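Local coordinates for uncharacterized protein (Pyrococcus horikoshii, PDB 2CYJ) that is of unknown function but belongs to the DUF498 (Mth938-like) family of small alpha/beta proteins, at residues E4-G9 / P93-L98; G9-K12 / E17-H20; D19-I24 / E31-E36; S27-R32 / L57-D62; D86-E91 / G106-L111. All coordinates share one frame; numbering follows the deposited sequence.

Interaction 1: residues E4-G9 / P93-L98; sequences EEVRFG and PTKEAL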
# COMPACT_ATOMS: atom_id res chain seq x y z
N GLU A 4 -15.19 2.45 -2.55
CA GLU A 4 -16.60 2.13 -2.29
C GLU A 4 -16.88 1.09 -1.21
O GLU A 4 -17.89 1.19 -0.51
CB GLU A 4 -17.29 1.67 -3.58
CG GLU A 4 -17.46 2.72 -4.69
CD GLU A 4 -16.25 2.84 -5.62
OE1 GLU A 4 -15.54 1.83 -5.82
OE2 GLU A 4 -16.03 3.94 -6.16
N GLU A 5 -16.02 0.09 -1.10
CA GLU A 5 -16.20 -0.98 -0.12
C GLU A 5 -14.85 -1.50 0.36
O GLU A 5 -13.92 -1.59 -0.42
CB GLU A 5 -16.93 -2.19 -0.74
CG GLU A 5 -18.43 -2.06 -0.92
CD GLU A 5 -19.14 -1.66 0.36
OE1 GLU A 5 -18.88 -2.28 1.41
OE2 GLU A 5 -19.96 -0.73 0.30
N VAL A 6 -14.78 -1.84 1.65
CA VAL A 6 -13.56 -2.38 2.22
C VAL A 6 -13.93 -3.48 3.19
O VAL A 6 -14.67 -3.26 4.14
CB VAL A 6 -12.75 -1.29 2.96
CG1 VAL A 6 -11.48 -1.88 3.54
CG2 VAL A 6 -12.40 -0.16 1.99
N ARG A 7 -13.44 -4.69 2.93
CA ARG A 7 -13.70 -5.81 3.82
C ARG A 7 -12.52 -6.75 3.72
O ARG A 7 -11.68 -6.61 2.84
CB ARG A 7 -15.00 -6.53 3.43
CG ARG A 7 -14.89 -7.46 2.24
CD ARG A 7 -16.27 -7.97 1.84
NE ARG A 7 -17.08 -6.90 1.27
CZ ARG A 7 -18.23 -6.45 1.79
NH1 ARG A 7 -18.72 -6.97 2.90
NH2 ARG A 7 -18.88 -5.46 1.18
N PHE A 8 -12.43 -7.69 4.65
CA PHE A 8 -11.34 -8.64 4.63
C PHE A 8 -11.31 -9.37 3.29
O PHE A 8 -12.31 -9.96 2.87
CB PHE A 8 -11.51 -9.64 5.79
CG PHE A 8 -10.37 -10.60 5.94
CD1 PHE A 8 -10.38 -11.82 5.28
CD2 PHE A 8 -9.28 -10.27 6.74
CE1 PHE A 8 -9.31 -12.71 5.41
CE2 PHE A 8 -8.21 -11.15 6.87
CZ PHE A 8 -8.22 -12.37 6.21
N GLY A 9 -10.16 -9.30 2.62
CA GLY A 9 -9.96 -9.97 1.34
C GLY A 9 -10.57 -9.33 0.11
O GLY A 9 -10.40 -9.86 -0.99
N PRO A 93 -3.69 -0.20 9.97
CA PRO A 93 -4.50 -1.35 9.53
C PRO A 93 -5.32 -0.86 8.32
O PRO A 93 -5.71 0.31 8.24
CB PRO A 93 -5.33 -1.67 10.76
CG PRO A 93 -4.36 -1.35 11.88
CD PRO A 93 -3.79 -0.02 11.43
N THR A 94 -5.59 -1.77 7.41
CA THR A 94 -6.22 -1.42 6.16
C THR A 94 -7.48 -0.60 6.09
O THR A 94 -7.55 0.32 5.28
CB THR A 94 -6.32 -2.67 5.30
OG1 THR A 94 -4.99 -3.10 5.00
CG2 THR A 94 -7.06 -2.40 3.99
N LYS A 95 -8.48 -0.87 6.93
CA LYS A 95 -9.68 -0.06 6.79
C LYS A 95 -9.41 1.39 7.21
O LYS A 95 -9.85 2.32 6.53
CB LYS A 95 -10.85 -0.65 7.57
CG LYS A 95 -12.17 0.05 7.19
CD LYS A 95 -13.40 -0.71 7.62
CE LYS A 95 -13.60 -1.98 6.82
NZ LYS A 95 -15.02 -2.45 6.99
N GLU A 96 -8.66 1.58 8.29
CA GLU A 96 -8.33 2.94 8.72
C GLU A 96 -7.44 3.58 7.66
O GLU A 96 -7.62 4.74 7.30
CB GLU A 96 -7.59 2.92 10.06
CG GLU A 96 -7.05 4.30 10.43
CD GLU A 96 -6.19 4.32 11.68
OE1 GLU A 96 -5.77 3.25 12.17
OE2 GLU A 96 -5.91 5.43 12.17
N ALA A 97 -6.48 2.82 7.14
CA ALA A 97 -5.57 3.36 6.13
C ALA A 97 -6.32 3.85 4.89
O ALA A 97 -5.99 4.91 4.37
CB ALA A 97 -4.52 2.31 5.75
N LEU A 98 -7.30 3.09 4.42
CA LEU A 98 -8.05 3.51 3.24
C LEU A 98 -8.96 4.69 3.54
O LEU A 98 -9.22 5.52 2.67
CB LEU A 98 -8.84 2.34 2.65
CG LEU A 98 -7.95 1.34 1.90
CD1 LEU A 98 -8.73 0.08 1.58
CD2 LEU A 98 -7.43 1.97 0.61
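With CG1 of V6 anti to the backbone N and its CG2 anti to the carbonyl carbon, both methyls of the valine are presented to L98 on the helix, while K95, also with CG anti to its backbone N, bends at chi3 (-70°) to bring its amine back to the V6 carbonyl. The contact is strand-on-helix packing: strand 3-7, an outer strand of the small antiparallel sheet 3-7/10-13/16-18, lies against the first turn of helix 94-104. The short axes pass 9.0 Å apart and run nearly antiparallel, at 155°. V6 is the one residue of the strand that enters the contact to any extent. Its CG2 meets L98 CD1 at 3.7 Å, and CG1 lies 3.9 Å from the same methyl, so one leucine branch touches both arms of the valine. L98 also packs on V11 of the adjacent strand 10-13. T94 adds only a marginal touch through its CG2, its hydroxyl being bonded to the carbonyl of H115 and the amide of G69. The K95 and V6 side chains pass in opposing senses, the aliphatic end of the lysine closing the more exposed flank with CE 3.9 Å from V6 CG1. Beyond CE, K95 NZ donates to V6 O at 3.0 Å, tilted 31° from the carbonyl plane.

Interaction 2: residues G9-K12 / E17-H20; sequences GLVK and EFDH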
# COMPACT_ATOMS: atom_id res chain seq x y z
N GLY A 9 -10.16 -9.30 2.62
CA GLY A 9 -9.96 -9.97 1.34
C GLY A 9 -10.57 -9.33 0.11
O GLY A 9 -10.40 -9.86 -0.99
N LEU A 10 -11.23 -8.19 0.26
CA LEU A 10 -11.88 -7.58 -0.90
C LEU A 10 -12.13 -6.09 -0.77
O LEU A 10 -12.80 -5.65 0.17
CB LEU A 10 -13.22 -8.29 -1.13
CG LEU A 10 -13.98 -7.97 -2.43
CD1 LEU A 10 -13.29 -8.65 -3.61
CD2 LEU A 10 -15.42 -8.44 -2.31
N VAL A 11 -11.58 -5.32 -1.70
CA VAL A 11 -11.83 -3.88 -1.69
C VAL A 11 -12.38 -3.46 -3.05
O VAL A 11 -11.99 -4.01 -4.08
CB VAL A 11 -10.55 -3.06 -1.37
CG1 VAL A 11 -10.05 -3.43 0.03
CG2 VAL A 11 -9.49 -3.29 -2.43
N LYS A 12 -13.33 -2.52 -3.04
CA LYS A 12 -13.94 -2.02 -4.27
C LYS A 12 -13.45 -0.58 -4.40
O LYS A 12 -13.77 0.27 -3.56
CB LYS A 12 -15.47 -2.05 -4.20
CG LYS A 12 -16.13 -1.67 -5.53
CD LYS A 12 -17.65 -1.71 -5.42
CE LYS A 12 -18.31 -1.06 -6.62
NZ LYS A 12 -19.79 -1.21 -6.50
N GLU A 17 -13.67 -4.52 -8.25
CA GLU A 17 -13.42 -5.38 -7.09
C GLU A 17 -12.04 -6.00 -7.15
O GLU A 17 -11.68 -6.64 -8.13
CB GLU A 17 -14.44 -6.52 -7.04
CG GLU A 17 -15.87 -6.09 -6.89
CD GLU A 17 -16.20 -5.69 -5.48
OE1 GLU A 17 -17.39 -5.42 -5.21
OE2 GLU A 17 -15.28 -5.65 -4.64
N PHE A 18 -11.25 -5.79 -6.10
CA PHE A 18 -9.91 -6.35 -6.01
C PHE A 18 -9.88 -7.35 -4.85
O PHE A 18 -10.04 -6.95 -3.70
CB PHE A 18 -8.90 -5.23 -5.75
CG PHE A 18 -8.84 -4.21 -6.85
CD1 PHE A 18 -8.07 -4.43 -7.98
CD2 PHE A 18 -9.57 -3.03 -6.75
CE1 PHE A 18 -8.03 -3.50 -9.00
CE2 PHE A 18 -9.53 -2.09 -7.77
CZ PHE A 18 -8.77 -2.32 -8.90
N ASP A 19 -9.69 -8.64 -5.17
CA ASP A 19 -9.66 -9.68 -4.14
C ASP A 19 -8.22 -10.03 -3.77
O ASP A 19 -7.92 -11.15 -3.34
CB ASP A 19 -10.39 -10.94 -4.62
CG ASP A 19 -9.61 -11.73 -5.67
OD1 ASP A 19 -9.93 -12.92 -5.85
OD2 ASP A 19 -8.70 -11.18 -6.32
N HIS A 20 -7.35 -9.04 -3.91
CA HIS A 20 -5.93 -9.22 -3.66
C HIS A 20 -5.29 -7.86 -3.39
O HIS A 20 -5.92 -6.81 -3.58
CB HIS A 20 -5.29 -9.85 -4.90
CG HIS A 20 -5.47 -9.04 -6.15
ND1 HIS A 20 -4.70 -7.93 -6.43
CD2 HIS A 20 -6.35 -9.15 -7.17
CE1 HIS A 20 -5.10 -7.40 -7.56
NE2 HIS A 20 -6.10 -8.12 -8.03
O HOH W 1 -19.44 -4.44 -7.59
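V11 and F18 form the close-knit part of this contact, each amide bonded to the other's carbonyl: V11 N reaches F18 O at 3.0 Å and F18 N reaches V11 O at 2.8 Å, the second nearly straight in line with its C=O. On the face that bears these two side chains, V11 CG2 rests 3.9 Å from F18 CB, and the phenyl ring brings its edge close to V11 O. V6 of the adjacent strand touches V11, and I30 of the mixed sheet touches F18. The segments belong to the beta hairpin of strands 10-13 and 16-18, in which V11-F18 is a hydrogen-bonded antiparallel pair and K12-E17 a non-hydrogen-bonded one. Where the strands end, G9 O receives a CA-H...O contact from D19 CA at 3.2 Å. The other face is looser and more open to solvent. There E17, bent at chi2 (-78°), folds its carboxylate back across the hairpin, setting OE2 3.5 Å from L10 CG and 3.6 Å from K12 CB. Replacing L10 by an alanine would probably uncover E17 OE2 on one flank and take away the apolar cover over D19 CB. K12 stretches outward, fully extended, and its NZ stays 5.0 Å from E17 OE1; a water lies between them, giving a hydrogen to the carboxylate and accepting a weak bond from the amine.

Interaction 3: residues D19-I24 / E31-E36; sequences DHDIVI and ERRMKE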
# COMPACT_ATOMS: atom_id res chain seq x y z
N ASP A 19 -9.69 -8.64 -5.17
CA ASP A 19 -9.66 -9.68 -4.14
C ASP A 19 -8.22 -10.03 -3.77
O ASP A 19 -7.92 -11.15 -3.34
CB ASP A 19 -10.39 -10.94 -4.62
CG ASP A 19 -9.61 -11.73 -5.67
OD1 ASP A 19 -9.93 -12.92 -5.85
OD2 ASP A 19 -8.70 -11.18 -6.32
N HIS A 20 -7.35 -9.04 -3.91
CA HIS A 20 -5.93 -9.22 -3.66
C HIS A 20 -5.29 -7.86 -3.39
O HIS A 20 -5.92 -6.81 -3.58
CB HIS A 20 -5.29 -9.85 -4.90
CG HIS A 20 -5.47 -9.04 -6.15
ND1 HIS A 20 -4.70 -7.93 -6.43
CD2 HIS A 20 -6.35 -9.15 -7.17
CE1 HIS A 20 -5.10 -7.40 -7.56
NE2 HIS A 20 -6.10 -8.12 -8.03
N ASP A 21 -4.04 -7.88 -2.95
CA ASP A 21 -3.31 -6.66 -2.63
C ASP A 21 -3.10 -5.78 -3.85
O ASP A 21 -2.92 -6.28 -4.97
CB ASP A 21 -1.96 -7.01 -2.01
CG ASP A 21 -2.08 -7.64 -0.64
OD1 ASP A 21 -3.21 -7.92 -0.18
OD2 ASP A 21 -1.03 -7.84 -0.01
N ILE A 22 -3.07 -4.48 -3.63
CA ILE A 22 -2.88 -3.52 -4.71
C ILE A 22 -1.98 -2.36 -4.32
O ILE A 22 -1.73 -2.12 -3.13
CB ILE A 22 -4.23 -2.91 -5.20
CG1 ILE A 22 -4.96 -2.21 -4.04
CG2 ILE A 22 -5.11 -4.01 -5.81
CD1 ILE A 22 -6.22 -1.45 -4.48
N VAL A 23 -1.50 -1.68 -5.35
CA VAL A 23 -0.68 -0.49 -5.21
C VAL A 23 -1.44 0.62 -5.95
O VAL A 23 -1.84 0.44 -7.10
CB VAL A 23 0.71 -0.68 -5.84
CG1 VAL A 23 1.52 0.61 -5.76
CG2 VAL A 23 1.45 -1.79 -5.12
N ILE A 24 -1.68 1.73 -5.26
CA ILE A 24 -2.37 2.86 -5.86
C ILE A 24 -1.31 3.96 -5.97
O ILE A 24 -0.78 4.43 -4.96
CB ILE A 24 -3.53 3.36 -4.99
CG1 ILE A 24 -4.54 2.22 -4.76
CG2 ILE A 24 -4.21 4.55 -5.65
CD1 ILE A 24 -5.55 2.50 -3.65
N GLU A 31 -2.31 -0.95 -9.67
CA GLU A 31 -1.64 -2.17 -10.13
C GLU A 31 -1.69 -3.21 -9.03
O GLU A 31 -1.90 -2.89 -7.86
CB GLU A 31 -0.17 -1.93 -10.45
CG GLU A 31 0.14 -1.11 -11.68
CD GLU A 31 1.57 -1.33 -12.14
OE1 GLU A 31 2.06 -2.47 -11.97
OE2 GLU A 31 2.20 -0.39 -12.67
N ARG A 32 -1.49 -4.47 -9.40
CA ARG A 32 -1.48 -5.51 -8.40
C ARG A 32 -0.19 -5.38 -7.59
O ARG A 32 0.84 -4.94 -8.11
CB ARG A 32 -1.56 -6.90 -9.06
CG ARG A 32 -0.34 -7.27 -9.89
CD ARG A 32 -0.40 -8.72 -10.35
NE ARG A 32 -0.22 -9.65 -9.24
CZ ARG A 32 0.96 -10.04 -8.76
NH1 ARG A 32 2.09 -9.58 -9.30
NH2 ARG A 32 1.01 -10.87 -7.74
N ARG A 33 -0.25 -5.74 -6.32
CA ARG A 33 0.94 -5.70 -5.49
C ARG A 33 1.78 -6.94 -5.83
O ARG A 33 1.25 -8.06 -5.87
CB ARG A 33 0.57 -5.73 -4.01
CG ARG A 33 1.79 -5.72 -3.10
CD ARG A 33 1.47 -6.08 -1.66
NE ARG A 33 2.73 -6.39 -0.98
CZ ARG A 33 2.85 -7.14 0.10
NH1 ARG A 33 1.78 -7.68 0.68
NH2 ARG A 33 4.06 -7.41 0.58
N MET A 34 3.07 -6.75 -6.08
CA MET A 34 3.93 -7.88 -6.41
C MET A 34 4.50 -8.43 -5.11
O MET A 34 5.71 -8.44 -4.86
CB MET A 34 5.08 -7.44 -7.32
CG MET A 34 4.57 -6.79 -8.58
SD MET A 34 5.86 -6.62 -9.83
CE MET A 34 6.80 -5.38 -9.12
N LYS A 35 3.61 -8.92 -4.27
CA LYS A 35 4.00 -9.42 -2.97
C LYS A 35 4.93 -10.62 -3.06
O LYS A 35 5.68 -10.89 -2.11
CB LYS A 35 2.77 -9.72 -2.11
CG LYS A 35 1.97 -10.94 -2.47
CD LYS A 35 0.88 -11.10 -1.41
CE LYS A 35 0.04 -12.31 -1.66
NZ LYS A 35 -1.13 -12.33 -0.73
N GLU A 36 4.90 -11.32 -4.18
CA GLU A 36 5.78 -12.47 -4.35
C GLU A 36 7.25 -12.06 -4.18
O GLU A 36 8.08 -12.87 -3.79
CB GLU A 36 5.58 -13.12 -5.73
CG GLU A 36 5.79 -12.20 -6.92
CD GLU A 36 4.58 -11.34 -7.25
OE1 GLU A 36 3.56 -11.41 -6.53
OE2 GLU A 36 4.66 -10.59 -8.25
O HOH W 2 -2.33 -10.37 -2.86
O HOH W 3 -3.30 -10.59 0.65
O HOH W 4 -1.11 -9.09 -5.11
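The R33 guanidinium carries K35 CB over the centre of one face and receives D21 OD2 at its edge, where NH1 donates at 2.9 Å almost in the guanidinium plane. Carboxylate and guanidinium are nearly coplanar, 12° apart. R33, with CG anti to the backbone N (chi1 179°) and its chain extended to NE, runs alongside D21, CB 3.5 Å from D21 CB, which brings NH1 to OD2. Its NE pairs with E52, and D21 OD2 accepts from H115, so this buried pair belongs to a wider polar network. The H20 ring sits obliquely to R32 CB, with CE1 3.9 Å away.

Strands 22-24 and 30-32 form a beta hairpin at the margin of the mixed sheet, with V23 and E31 as its hydrogen-bonded antiparallel pair: V23 N meets E31 O at 2.8 Å and E31 N returns to V23 O at 3.0 Å. The neighbouring pair, I22 and R32, is non-hydrogen-bonded, and its side chains diverge. Past it D21 O takes two donors from opposite faces of its plane, H20 ND1 and R33 N, the latter at 3.0 Å. V23 CG2 packs crosswise on the start of the R33 side chain. K35 NZ is joined by one water to D21 N and more weakly by another to D21 OD1.

Interaction 4: residues S27-R32 / L57-D62; sequences SGRIER and LVEDFD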
# COMPACT_ATOMS: atom_id res chain seq x y z
N SER A 27 -1.05 9.19 -9.19
CA SER A 27 -1.91 9.55 -10.32
C SER A 27 -3.26 8.85 -10.27
O SER A 27 -4.15 9.20 -11.03
CB SER A 27 -1.25 9.17 -11.64
OG SER A 27 -1.06 7.76 -11.70
N GLY A 28 -3.38 7.85 -9.41
CA GLY A 28 -4.64 7.12 -9.35
C GLY A 28 -4.56 5.81 -10.11
O GLY A 28 -5.52 5.03 -10.11
N ARG A 29 -3.44 5.55 -10.78
CA ARG A 29 -3.27 4.29 -11.49
C ARG A 29 -3.21 3.20 -10.43
O ARG A 29 -2.63 3.39 -9.36
CB ARG A 29 -1.98 4.29 -12.30
CG ARG A 29 -2.03 5.20 -13.51
CD ARG A 29 -0.68 5.32 -14.18
NE ARG A 29 -0.72 6.30 -15.25
CZ ARG A 29 0.35 6.78 -15.87
NH1 ARG A 29 1.56 6.36 -15.53
NH2 ARG A 29 0.21 7.69 -16.83
N ILE A 30 -3.82 2.05 -10.72
CA ILE A 30 -3.83 0.93 -9.79
C ILE A 30 -3.18 -0.29 -10.42
O ILE A 30 -3.44 -0.62 -11.58
CB ILE A 30 -5.27 0.55 -9.38
CG1 ILE A 30 -5.97 1.75 -8.73
CG2 ILE A 30 -5.24 -0.64 -8.42
CD1 ILE A 30 -7.43 1.49 -8.40
N GLU A 31 -2.31 -0.95 -9.67
CA GLU A 31 -1.64 -2.17 -10.13
C GLU A 31 -1.69 -3.21 -9.03
O GLU A 31 -1.90 -2.89 -7.86
CB GLU A 31 -0.17 -1.93 -10.45
CG GLU A 31 0.14 -1.11 -11.68
CD GLU A 31 1.57 -1.33 -12.14
OE1 GLU A 31 2.06 -2.47 -11.97
OE2 GLU A 31 2.20 -0.39 -12.67
N ARG A 32 -1.49 -4.47 -9.40
CA ARG A 32 -1.48 -5.51 -8.40
C ARG A 32 -0.19 -5.38 -7.59
O ARG A 32 0.84 -4.94 -8.11
CB ARG A 32 -1.56 -6.90 -9.06
CG ARG A 32 -0.34 -7.27 -9.89
CD ARG A 32 -0.40 -8.72 -10.35
NE ARG A 32 -0.22 -9.65 -9.24
CZ ARG A 32 0.96 -10.04 -8.76
NH1 ARG A 32 2.09 -9.58 -9.30
NH2 ARG A 32 1.01 -10.87 -7.74
N LEU A 57 8.55 2.64 -7.04
CA LEU A 57 9.09 4.00 -7.17
C LEU A 57 9.05 4.35 -8.65
O LEU A 57 10.07 4.32 -9.37
CB LEU A 57 10.52 4.04 -6.62
CG LEU A 57 10.62 3.52 -5.19
CD1 LEU A 57 12.06 3.65 -4.73
CD2 LEU A 57 9.70 4.30 -4.26
N VAL A 58 7.85 4.70 -9.11
CA VAL A 58 7.58 5.00 -10.51
C VAL A 58 7.15 6.45 -10.72
O VAL A 58 7.52 7.08 -11.71
CB VAL A 58 6.49 4.05 -11.04
CG1 VAL A 58 6.16 4.35 -12.49
CG2 VAL A 58 6.96 2.60 -10.90
N GLU A 59 6.34 6.96 -9.79
CA GLU A 59 5.89 8.34 -9.83
C GLU A 59 6.40 9.01 -8.56
O GLU A 59 6.57 8.36 -7.53
CB GLU A 59 4.36 8.42 -9.83
CG GLU A 59 3.70 7.75 -11.02
CD GLU A 59 2.18 7.82 -10.96
OE1 GLU A 59 1.54 7.19 -11.83
OE2 GLU A 59 1.64 8.49 -10.06
N ASP A 60 6.66 10.31 -8.65
CA ASP A 60 7.13 11.08 -7.51
C ASP A 60 5.99 11.12 -6.48
O ASP A 60 4.81 11.18 -6.85
CB ASP A 60 7.49 12.50 -7.97
CG ASP A 60 8.29 13.27 -6.94
OD1 ASP A 60 9.17 12.67 -6.30
OD2 ASP A 60 8.05 14.48 -6.78
N PHE A 61 6.33 11.08 -5.20
CA PHE A 61 5.31 11.12 -4.16
C PHE A 61 5.85 11.78 -2.90
O PHE A 61 7.06 11.87 -2.69
CB PHE A 61 4.79 9.70 -3.86
CG PHE A 61 5.84 8.74 -3.35
CD1 PHE A 61 5.99 8.50 -1.98
CD2 PHE A 61 6.70 8.10 -4.24
CE1 PHE A 61 6.97 7.62 -1.51
CE2 PHE A 61 7.68 7.22 -3.78
CZ PHE A 61 7.82 6.99 -2.41
N ASP A 62 4.92 12.25 -2.07
CA ASP A 62 5.22 12.92 -0.81
C ASP A 62 4.98 11.99 0.36
O ASP A 62 5.66 12.04 1.38
CB ASP A 62 4.30 14.13 -0.63
CG ASP A 62 4.41 15.13 -1.76
OD1 ASP A 62 5.54 15.58 -2.04
OD2 ASP A 62 3.36 15.48 -2.35
O HOH W 5 2.74 5.49 -13.38
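E59 OE1 is held by the hydroxyl of S27 at 2.7 Å and by a water at 2.6 Å, while its fellow oxygen OE2 takes the backbone amide of S27 at 2.9 Å. The carboxylate thus clasps one serine twice, through N and OG, each oxygen using its syn lone pair. This is a surface link between the turn of the beta hairpin 22-24/30-32 and the loop that leads from helix 50-54 into strand 63-68. E59 reaches the turn with CG anti to its carbonyl carbon (chi1 -61°) and the rest of the chain extended, which carries the carboxylate out to S27. S27 OG, lodged between the backbone N and the carbonyl carbon, also accepts a weak bond from R29 N and in this way helps to brace the turn around G28.

R29 comes in at a slant, its guanidinium plane 79° from that of the carboxylate, with OE1 well out of the guanidinium plane. No N-H points at the acid; the NH1 to E59 OE1 distance of 3.8 Å marks a long ion pair that acts by charge alone. A glutamine in place of E59 would probably cost S27 one of its two acceptor oxygens and leave the R29 charge without its acidic mate. Y25 and P26 touch the E59 side chain. The same water completes the R29-E59 link, accepting from R29 NH1 at 2.6 Å.

Interaction 5: residues D86-E91 / G106-L111; sequences DKEVIE and GKKRIL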
# COMPACT_ATOMS: atom_id res chain seq x y z
N ASP A 86 12.99 10.01 3.46
CA ASP A 86 12.78 11.43 3.17
C ASP A 86 11.31 11.74 2.90
O ASP A 86 10.96 12.88 2.58
CB ASP A 86 13.63 11.86 1.97
CG ASP A 86 13.28 11.11 0.70
OD1 ASP A 86 12.89 9.92 0.78
OD2 ASP A 86 13.41 11.70 -0.40
N LYS A 87 10.45 10.74 3.05
CA LYS A 87 9.02 10.91 2.80
C LYS A 87 8.18 10.81 4.08
O LYS A 87 8.68 10.41 5.13
CB LYS A 87 8.55 9.84 1.81
CG LYS A 87 9.32 9.78 0.51
CD LYS A 87 9.24 11.09 -0.25
CE LYS A 87 9.82 10.96 -1.66
NZ LYS A 87 9.75 12.25 -2.39
N GLU A 88 6.91 11.18 3.97
CA GLU A 88 5.99 11.06 5.10
C GLU A 88 5.51 9.61 4.95
O GLU A 88 5.01 9.23 3.90
CB GLU A 88 4.84 12.06 4.93
CG GLU A 88 3.77 12.02 6.02
CD GLU A 88 2.78 13.17 5.90
OE1 GLU A 88 2.93 14.00 4.98
OE2 GLU A 88 1.85 13.24 6.73
N VAL A 89 5.71 8.80 5.99
CA VAL A 89 5.34 7.39 5.92
C VAL A 89 4.31 7.02 6.97
O VAL A 89 4.51 7.21 8.17
CB VAL A 89 6.59 6.49 6.06
CG1 VAL A 89 6.21 5.02 6.04
CG2 VAL A 89 7.57 6.80 4.92
N ILE A 90 3.20 6.47 6.50
CA ILE A 90 2.08 6.10 7.35
C ILE A 90 1.78 4.61 7.22
O ILE A 90 1.62 4.10 6.11
CB ILE A 90 0.83 6.87 6.93
CG1 ILE A 90 1.13 8.37 6.85
CG2 ILE A 90 -0.32 6.61 7.92
CD1 ILE A 90 -0.01 9.18 6.25
N GLU A 91 1.69 3.92 8.35
CA GLU A 91 1.37 2.50 8.35
C GLU A 91 0.22 2.28 9.32
O GLU A 91 0.39 2.46 10.52
CB GLU A 91 2.58 1.68 8.80
CG GLU A 91 3.77 1.75 7.86
CD GLU A 91 4.84 0.74 8.24
OE1 GLU A 91 5.94 1.15 8.67
OE2 GLU A 91 4.58 -0.48 8.11
N GLY A 106 -5.90 14.15 -3.05
CA GLY A 106 -6.15 15.42 -3.71
C GLY A 106 -5.19 16.54 -3.41
O GLY A 106 -5.14 17.52 -4.14
N LYS A 107 -4.45 16.42 -2.31
CA LYS A 107 -3.50 17.46 -1.99
C LYS A 107 -2.09 16.92 -2.17
O LYS A 107 -1.46 17.16 -3.21
CB LYS A 107 -3.75 17.98 -0.58
CG LYS A 107 -4.90 18.99 -0.59
CD LYS A 107 -5.23 19.57 0.78
CE LYS A 107 -6.23 20.72 0.64
NZ LYS A 107 -6.75 21.20 1.95
N LYS A 108 -1.60 16.17 -1.20
CA LYS A 108 -0.27 15.61 -1.33
C LYS A 108 -0.31 14.44 -2.31
O LYS A 108 -1.37 13.85 -2.56
CB LYS A 108 0.24 15.12 0.03
CG LYS A 108 0.55 16.23 1.02
CD LYS A 108 0.69 15.69 2.44
CE LYS A 108 1.01 16.81 3.43
NZ LYS A 108 1.09 16.30 4.82
N ARG A 109 0.85 14.12 -2.87
CA ARG A 109 0.97 13.02 -3.80
C ARG A 109 1.19 11.78 -2.95
O ARG A 109 2.18 11.66 -2.24
CB ARG A 109 2.14 13.27 -4.74
CG ARG A 109 1.93 14.50 -5.60
CD ARG A 109 3.19 14.89 -6.32
NE ARG A 109 4.23 15.26 -5.36
CZ ARG A 109 5.47 15.62 -5.70
NH1 ARG A 109 5.82 15.66 -6.98
NH2 ARG A 109 6.34 15.95 -4.76
N ILE A 110 0.25 10.85 -3.04
CA ILE A 110 0.30 9.66 -2.23
C ILE A 110 0.46 8.34 -2.98
O ILE A 110 -0.27 8.07 -3.93
CB ILE A 110 -0.98 9.55 -1.38
CG1 ILE A 110 -1.24 10.88 -0.67
CG2 ILE A 110 -0.83 8.45 -0.36
CD1 ILE A 110 -2.64 11.00 -0.09
N LEU A 111 1.44 7.56 -2.53
CA LEU A 111 1.69 6.21 -3.06
C LEU A 111 1.14 5.29 -1.96
O LEU A 111 1.56 5.38 -0.80
CB LEU A 111 3.19 5.96 -3.23
CG LEU A 111 3.57 4.51 -3.57
CD1 LEU A 111 2.95 4.06 -4.90
CD2 LEU A 111 5.09 4.41 -3.62
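K108 projects CB toward the strand of E88 and then runs out straight: CG stands anti to the carbonyl carbon (chi1 -70°), CD comes within 3.8 Å of E88 OE1, CE lies 3.7 Å from the same oxygen, and NZ closes on it at 2.9 Å. Parallel strands 88-92 and 110-115 of the mixed sheet are joined by helix 94-104 in a beta-alpha-beta crossover that skips strand 63-68; the salt bridge lies near the start of both strands. V63, on the intervening strand 63-68, touches both E88 and K108.

E88 answers with an equally extended chain, CG anti to its backbone N (chi1 178°), and the two side chains cross at about a right angle. Both residues are exposed, and this single ion pair carries the whole contact, which buries only 80 Å². Nearby, K87 bonds to the F61 carbonyl and makes a cation-pi contact with its ring, tying the same end of the sheet to the loop before strand 63-68. K108 NZ approaches E88 OE1 on its syn lone pair, while E88 OE2 remains 3.7 Å from the amine.

Interactions 1 and 2 share G9 and build on the same small sheet: E4 N and K12 O lie 2.8 Å apart, as do E5 O and K12 N, both probable hydrogen bonds, the two glutamates facing K12 as a classic beta bulge. D19 and H20 carry the chain from interaction 2 into interaction 3. Interactions 3 and 4 share E31 and R32, interaction 4 using the turn that leads into strand 30-32. The mixed sheet connects interactions 3 and 5, where V23 CG1 packs on L111 CD1 at 3.8 Å. Salt bridges from R109 to D60 and D62 join interactions 4 and 5, whose centres are 11 Å apart. Interactions 2 and 5 lie farthest from each other, about 22 Å between centres.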